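Local coordinates for protein cytosolic phospholipase A2 delta (Homo sapiens, PDB 5IZ5) that hydrolyses the sn-2 ester bond of glycerophospholipids in a calcium-dependent manner, with a preference for linoleic acid at that position, at residues L537-L540 / D541-D545; T587-A590 / Q591-G595. The protein carries 3 engineered substitutions. All coordinates share one frame; numbering follows the deposited sequence.

In the fold
Interactions 1 and 2 are single turns near the C-terminal end of helix 534-543 and along the short helix 588-593, which follow each other in the catalytic domain; their centres lie about 12 Å apart. They meet through the end of interaction 1: Trp-543 CZ2 packs 3.5 Å from Ala-590 CA, and Tyr-544 OH probably hydrogen-bonds Lys-594 O, although the modelled 2.4 Å is doubtfully short. Interaction 1 lies nearer the chemistry. The side chains of Leu-537 and Asp-651, the likely proton acceptor, are about 8 Å apart, and the side chain of Asn-538 is about 8 Å from Gly-335, which binds substrate. Interaction 2 is away from both.

Interaction 1 of 2, residues L537-L540 / D541-D545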
ATOM      1  N   LEU B 537       7.194   2.336 -15.494  1.00 49.91           N
ATOM      2  CA  LEU B 537       8.619   2.543 -15.653  1.00 52.91           C
ATOM      3  C   LEU B 537       9.088   2.142 -17.049  1.00 50.61           C
ATOM      4  O   LEU B 537       9.942   2.810 -17.620  1.00 50.13           O
ATOM      5  CB  LEU B 537       9.388   1.781 -14.577  1.00 57.45           C
ATOM      6  CG  LEU B 537      10.912   1.653 -14.682  1.00 62.44           C
ATOM      7  CD1 LEU B 537      11.492   1.363 -13.309  1.00 66.13           C
ATOM      8  CD2 LEU B 537      11.346   0.559 -15.654  1.00 63.35           C
ATOM      9  N   ASN B 538       8.536   1.068 -17.607  1.00 49.29           N
ATOM     10  CA  ASN B 538       8.888   0.688 -18.973  1.00 49.57           C
ATOM     11  C   ASN B 538       8.441   1.729 -19.996  1.00 50.49           C
ATOM     12  O   ASN B 538       9.099   1.934 -21.017  1.00 50.12           O
ATOM     13  CB  ASN B 538       8.312  -0.665 -19.356  1.00 50.09           C
ATOM     14  CG  ASN B 538       8.967  -1.805 -18.611  1.00 49.92           C
ATOM     15  OD1 ASN B 538       9.947  -1.611 -17.888  1.00 51.71           O
ATOM     16  ND2 ASN B 538       8.422  -2.998 -18.773  1.00 50.23           N
ATOM     17  N   LEU B 539       7.315   2.383 -19.724  1.00 50.37           N
ATOM     18  CA  LEU B 539       6.810   3.420 -20.626  1.00 50.75           C
ATOM     19  C   LEU B 539       7.742   4.627 -20.550  1.00 50.38           C
ATOM     20  O   LEU B 539       8.047   5.249 -21.560  1.00 49.11           O
ATOM     21  CB  LEU B 539       5.378   3.824 -20.256  1.00 52.67           C
ATOM     22  CG  LEU B 539       4.566   4.647 -21.265  1.00 54.47           C
ATOM     23  CD1 LEU B 539       4.488   4.011 -22.644  1.00 54.82           C
ATOM     24  CD2 LEU B 539       3.152   4.893 -20.732  1.00 56.96           C
ATOM     25  N   LEU B 540       8.227   4.920 -19.350  1.00 51.97           N
ATOM     26  CA  LEU B 540       9.097   6.067 -19.140  1.00 53.23           C
ATOM     27  C   LEU B 540      10.439   5.899 -19.862  1.00 55.71           C
ATOM     28  O   LEU B 540      10.916   6.835 -20.500  1.00 54.88           O
ATOM     29  CB  LEU B 540       9.304   6.284 -17.636  1.00 54.73           C
ATOM     30  CG  LEU B 540      10.270   7.438 -17.248  1.00 57.32           C
ATOM     31  CD1 LEU B 540       9.686   8.411 -16.226  1.00 58.25           C
ATOM     32  CD2 LEU B 540      11.581   6.888 -16.707  1.00 57.70           C
ATOM     33  N   ASP B 541      11.042   4.716 -19.759  1.00 58.64           N
ATOM     34  CA  ASP B 541      12.301   4.425 -20.457  1.00 59.85           C
ATOM     35  C   ASP B 541      12.162   4.371 -21.979  1.00 58.82           C
ATOM     36  O   ASP B 541      13.029   4.856 -22.709  1.00 61.64           O
ATOM     37  CB  ASP B 541      12.894   3.089 -19.996  1.00 63.87           C
ATOM     38  CG  ASP B 541      13.516   3.144 -18.607  1.00 66.28           C
ATOM     39  OD1 ASP B 541      13.633   4.241 -18.011  1.00 70.79           O
ATOM     40  OD2 ASP B 541      13.895   2.059 -18.109  1.00 69.57           O
ATOM     41  N   ALA B 542      11.094   3.748 -22.458  1.00 55.45           N
ATOM     42  CA  ALA B 542      10.849   3.652 -23.893  1.00 54.19           C
ATOM     43  C   ALA B 542      10.590   5.020 -24.530  1.00 54.77           C
ATOM     44  O   ALA B 542      10.903   5.228 -25.699  1.00 54.76           O
ATOM     45  CB  ALA B 542       9.682   2.723 -24.169  1.00 54.60           C
ATOM     46  N   TRP B 543      10.024   5.944 -23.757  1.00 54.76           N
ATOM     47  CA  TRP B 543       9.589   7.234 -24.288  1.00 54.39           C
ATOM     48  C   TRP B 543      10.566   8.380 -24.112  1.00 55.74           C
ATOM     49  O   TRP B 543      10.709   9.191 -25.017  1.00 53.40           O
ATOM     50  CB  TRP B 543       8.251   7.654 -23.670  1.00 53.04           C
ATOM     51  CG  TRP B 543       7.060   7.021 -24.329  1.00 51.70           C
ATOM     52  CD1 TRP B 543       7.076   5.991 -25.222  1.00 51.34           C
ATOM     53  CD2 TRP B 543       5.683   7.369 -24.143  1.00 50.03           C
ATOM     54  NE1 TRP B 543       5.797   5.684 -25.618  1.00 50.96           N
ATOM     55  CE2 TRP B 543       4.922   6.512 -24.965  1.00 50.77           C
ATOM     56  CE3 TRP B 543       5.018   8.324 -23.364  1.00 50.58           C
ATOM     57  CZ2 TRP B 543       3.529   6.578 -25.027  1.00 49.40           C
ATOM     58  CZ3 TRP B 543       3.632   8.389 -23.430  1.00 49.84           C
ATOM     59  CH2 TRP B 543       2.904   7.518 -24.252  1.00 48.57           C
ATOM     60  N   TYR B 544      11.208   8.447 -22.951  1.00 57.09           N
ATOM     61  CA  TYR B 544      12.012   9.589 -22.548  1.00 61.65           C
ATOM     62  C   TYR B 544      13.466   9.178 -22.434  1.00 69.35           C
ATOM     63  O   TYR B 544      13.810   8.262 -21.687  1.00 68.63           O
ATOM     64  CB  TYR B 544      11.522  10.139 -21.209  1.00 61.57           C
ATOM     65  CG  TYR B 544      10.069  10.527 -21.249  1.00 61.27           C
ATOM     66  CD1 TYR B 544       9.098   9.616 -20.879  1.00 59.89           C
ATOM     67  CD2 TYR B 544       9.660  11.788 -21.688  1.00 60.34           C
ATOM     68  CE1 TYR B 544       7.759   9.941 -20.923  1.00 58.92           C
ATOM     69  CE2 TYR B 544       8.316  12.122 -21.731  1.00 59.02           C
ATOM     70  CZ  TYR B 544       7.378  11.187 -21.347  1.00 57.44           C
ATOM     71  OH  TYR B 544       6.052  11.478 -21.382  1.00 53.23           O
ATOM     72  N   ASP B 545      14.321   9.858 -23.188  1.00 78.75           N
ATOM     73  CA  ASP B 545      15.754   9.649 -23.078  1.00 85.55           C
ATOM     74  C   ASP B 545      16.218  10.272 -21.767  1.00 89.73           C
ATOM     75  O   ASP B 545      16.721  11.395 -21.752  1.00 91.76           O
ATOM     76  CB  ASP B 545      16.478  10.277 -24.284  1.00 87.94           C
ATOM     77  CG  ASP B 545      17.897   9.758 -24.457  1.00 89.69           C
ATOM     78  OD1 ASP B 545      18.500   9.311 -23.454  1.00 88.68           O
ATOM     79  OD2 ASP B 545      18.407   9.797 -25.603  1.00 90.74           O
TER
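From Leu-537 to Trp-543 the backbone runs as the last turns of helix 534-543, with i to i+4 bonds from Asp-541 N to Leu-537 O (3.1 Å, nearly straight at 166°) and from Ala-542 N to Asn-538 O, a weak one from Trp-543 N to Leu-539 O, and Tyr-544 N still bonded to Leu-540 O. Tyr-544 is the first residue to leave helical angles. The main side-chain contact is Leu-539 with Trp-543, one turn apart and lying side by side. CG of Leu-539 stands anti to its own N (chi1 -166°), which carries the branched end of the side chain forward along the helix, and chi2 near 54° sets CD1 over one indole face. Leu-539 CD1 lies 3.7 Å from the centroid of the five-membered ring of Trp-543, a CH-pi contact, and comes closest to Trp-543 CE2, at 3.4 Å. With an alanine in place of Trp-543, this methyl would probably lose the flat surface it rests on, and a gap would be likely to open toward Leu-589 and Phe-593 of helix 588-593. Leucine suits the buried position of Leu-539 because its branched end offers a methyl to the indole and no polar atom needing a partner. Tyr-544 CD1 lies 3.3 Å from Leu-540 O, which sits at the ring edge near its plane. On another flank Asp-541 lies across Leu-537, Asp-541 OD2 being 3.8 Å from Leu-537 CD2. That carboxylate is paired elsewhere: OD2 forms a salt bridge with Arg-577 NH2, while NH1 of the same guanidinium donates to Asn-538 OD1. The turn thus divides its chemistry: the indole of Trp-543, with Leu-539 on one face, reaches helix 588-593, and an acid and an amide share one arginine, whose positive charge is likely to favour the ionised form of Asp-541.

Interaction 2 of 2, residues T587-A590 / Q591-G595; sequences TALA and QAFKG
Ala-590 O is gripped by two backbone donors, Lys-594 N at 2.7 Å and Phe-593 N at 3.2 Å. They arrive differently: Lys-594 N lies nearer the carbonyl plane, whereas Phe-593 N stands well above it, 72° out, away from the lone pairs. Phe-593 N also makes a weak bond to Leu-589 O, so this N-H is shared between an i-3 and an i-4 carbonyl. Earlier bonds are mostly i to i+4, with Gln-591 N reaching Thr-587 O at 2.8 Å and Ala-592 N reaching Ala-588 O, though Ala-592 N has a second, weak bond to Leu-589 O. Thr-587 is the N-cap: its OG1 accepts from Ala-590 N at 3.0 Å, nearly straight (163°), and so satisfies an amide that the first turn leaves without a carbonyl partner. A threonine suits this place because its hydroxyl is short enough to fold back over the helix start, with chi1 at 55°. Leu-589 and Phe-593, both buried, are set at a slant to each other, Leu-589 CD2 lying 3.8 Å from Phe-593 CD2, while Leu-589 O meets the phenyl ring at its edge, in the ring plane. Gln-591, polar and exposed, leans its CG against Thr-587 O. The inner face of helix 588-593 lies among three other helices: Leu-589 and Phe-593, large and apolar as such a site requires, touch helix 406-422 through Leu-409, Tyr-412 and Leu-416, and helix 428-441 through Val-435 and Leu-431, while the small side chain of Ala-590 probably leaves room for Trp-543 of helix 534-543 to pack against it.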
ATOM      1  N   THR B 587       4.582   6.220 -31.721  1.00 49.89           N
ATOM      2  CA  THR B 587       3.208   5.732 -31.918  1.00 48.74           C
ATOM      3  C   THR B 587       2.212   6.885 -31.856  1.00 46.81           C
ATOM      4  O   THR B 587       2.554   8.003 -31.459  1.00 47.14           O
ATOM      5  CB  THR B 587       2.785   4.663 -30.887  1.00 48.47           C
ATOM      6  OG1 THR B 587       2.972   5.163 -29.557  1.00 47.59           O
ATOM      7  CG2 THR B 587       3.570   3.356 -31.065  1.00 48.88           C
ATOM      8  N   ALA B 588       0.975   6.613 -32.256  1.00 45.32           N
ATOM      9  CA  ALA B 588      -0.107   7.570 -32.051  1.00 44.97           C
ATOM     10  C   ALA B 588      -0.232   7.879 -30.558  1.00 44.61           C
ATOM     11  O   ALA B 588      -0.467   9.020 -30.172  1.00 44.99           O
ATOM     12  CB  ALA B 588      -1.415   7.031 -32.608  1.00 44.10           C
ATOM     13  N   LEU B 589      -0.038   6.858 -29.726  1.00 45.07           N
ATOM     14  CA  LEU B 589      -0.126   7.004 -28.278  1.00 45.74           C
ATOM     15  C   LEU B 589       0.936   7.978 -27.781  1.00 45.96           C
ATOM     16  O   LEU B 589       0.637   8.899 -27.023  1.00 43.81           O
ATOM     17  CB  LEU B 589       0.059   5.647 -27.585  1.00 45.11           C
ATOM     18  CG  LEU B 589      -0.613   5.364 -26.235  1.00 46.81           C
ATOM     19  CD1 LEU B 589       0.308   4.500 -25.376  1.00 45.53           C
ATOM     20  CD2 LEU B 589      -1.036   6.604 -25.462  1.00 46.72           C
ATOM     21  N   ALA B 590       2.178   7.756 -28.208  1.00 46.78           N
ATOM     22  CA  ALA B 590       3.294   8.608 -27.814  1.00 45.96           C
ATOM     23  C   ALA B 590       3.108  10.021 -28.340  1.00 44.23           C
ATOM     24  O   ALA B 590       3.328  10.987 -27.621  1.00 43.29           O
ATOM     25  CB  ALA B 590       4.610   8.029 -28.315  1.00 46.78           C
ATOM     26  N   GLN B 591       2.676  10.140 -29.585  1.00 46.50           N
ATOM     27  CA  GLN B 591       2.465  11.454 -30.188  1.00 49.76           C
ATOM     28  C   GLN B 591       1.444  12.287 -29.406  1.00 49.25           C
ATOM     29  O   GLN B 591       1.623  13.494 -29.226  1.00 50.92           O
ATOM     30  CB  GLN B 591       2.059  11.291 -31.653  1.00 52.28           C
ATOM     31  CG  GLN B 591       3.212  10.855 -32.531  1.00 56.89           C
ATOM     32  CD  GLN B 591       2.966  11.110 -34.004  1.00 62.74           C
ATOM     33  OE1 GLN B 591       1.860  10.911 -34.515  1.00 67.04           O
ATOM     34  NE2 GLN B 591       4.007  11.552 -34.700  1.00 67.26           N
ATOM     35  N   ALA B 592       0.396  11.634 -28.913  1.00 46.91           N
ATOM     36  CA  ALA B 592      -0.657  12.326 -28.171  1.00 45.40           C
ATOM     37  C   ALA B 592      -0.272  12.642 -26.730  1.00 42.95           C
ATOM     38  O   ALA B 592      -0.734  13.639 -26.188  1.00 44.00           O
ATOM     39  CB  ALA B 592      -1.939  11.507 -28.185  1.00 45.42           C
ATOM     40  N   PHE B 593       0.562  11.794 -26.119  1.00 41.42           N
ATOM     41  CA  PHE B 593       0.761  11.783 -24.666  1.00 41.15           C
ATOM     42  C   PHE B 593       2.200  11.880 -24.147  1.00 41.73           C
ATOM     43  O   PHE B 593       2.417  12.061 -22.948  1.00 40.91           O
ATOM     44  CB  PHE B 593       0.061  10.534 -24.128  1.00 40.04           C
ATOM     45  CG  PHE B 593      -1.421  10.703 -24.037  1.00 39.74           C
ATOM     46  CD1 PHE B 593      -1.992  11.442 -23.003  1.00 39.22           C
ATOM     47  CD2 PHE B 593      -2.243  10.180 -25.011  1.00 39.04           C
ATOM     48  CE1 PHE B 593      -3.360  11.620 -22.938  1.00 38.35           C
ATOM     49  CE2 PHE B 593      -3.614  10.348 -24.946  1.00 38.83           C
ATOM     50  CZ  PHE B 593      -4.171  11.074 -23.912  1.00 38.77           C
ATOM     51  N   LYS B 594       3.185  11.801 -25.029  1.00 44.47           N
ATOM     52  CA  LYS B 594       4.581  11.877 -24.598  1.00 47.26           C
ATOM     53  C   LYS B 594       4.826  13.214 -23.909  1.00 44.72           C
ATOM     54  O   LYS B 594       5.338  13.274 -22.791  1.00 45.82           O
ATOM     55  CB  LYS B 594       5.487  11.727 -25.826  1.00 50.88           C
ATOM     56  CG  LYS B 594       6.903  11.244 -25.587  1.00 53.86           C
ATOM     57  CD  LYS B 594       7.886  12.374 -25.311  1.00 57.49           C
ATOM     58  CE  LYS B 594       9.214  12.132 -26.022  1.00 59.17           C
ATOM     59  NZ  LYS B 594      10.378  12.709 -25.290  1.00 60.69           N
ATOM     60  N   GLY B 595       4.414  14.282 -24.575  1.00 44.05           N
ATOM     61  CA  GLY B 595       4.570  15.630 -24.058  1.00 44.70           C
ATOM     62  C   GLY B 595       3.725  15.850 -22.818  1.00 44.72           C
ATOM     63  O   GLY B 595       4.204  16.337 -21.797  1.00 42.77           O
TER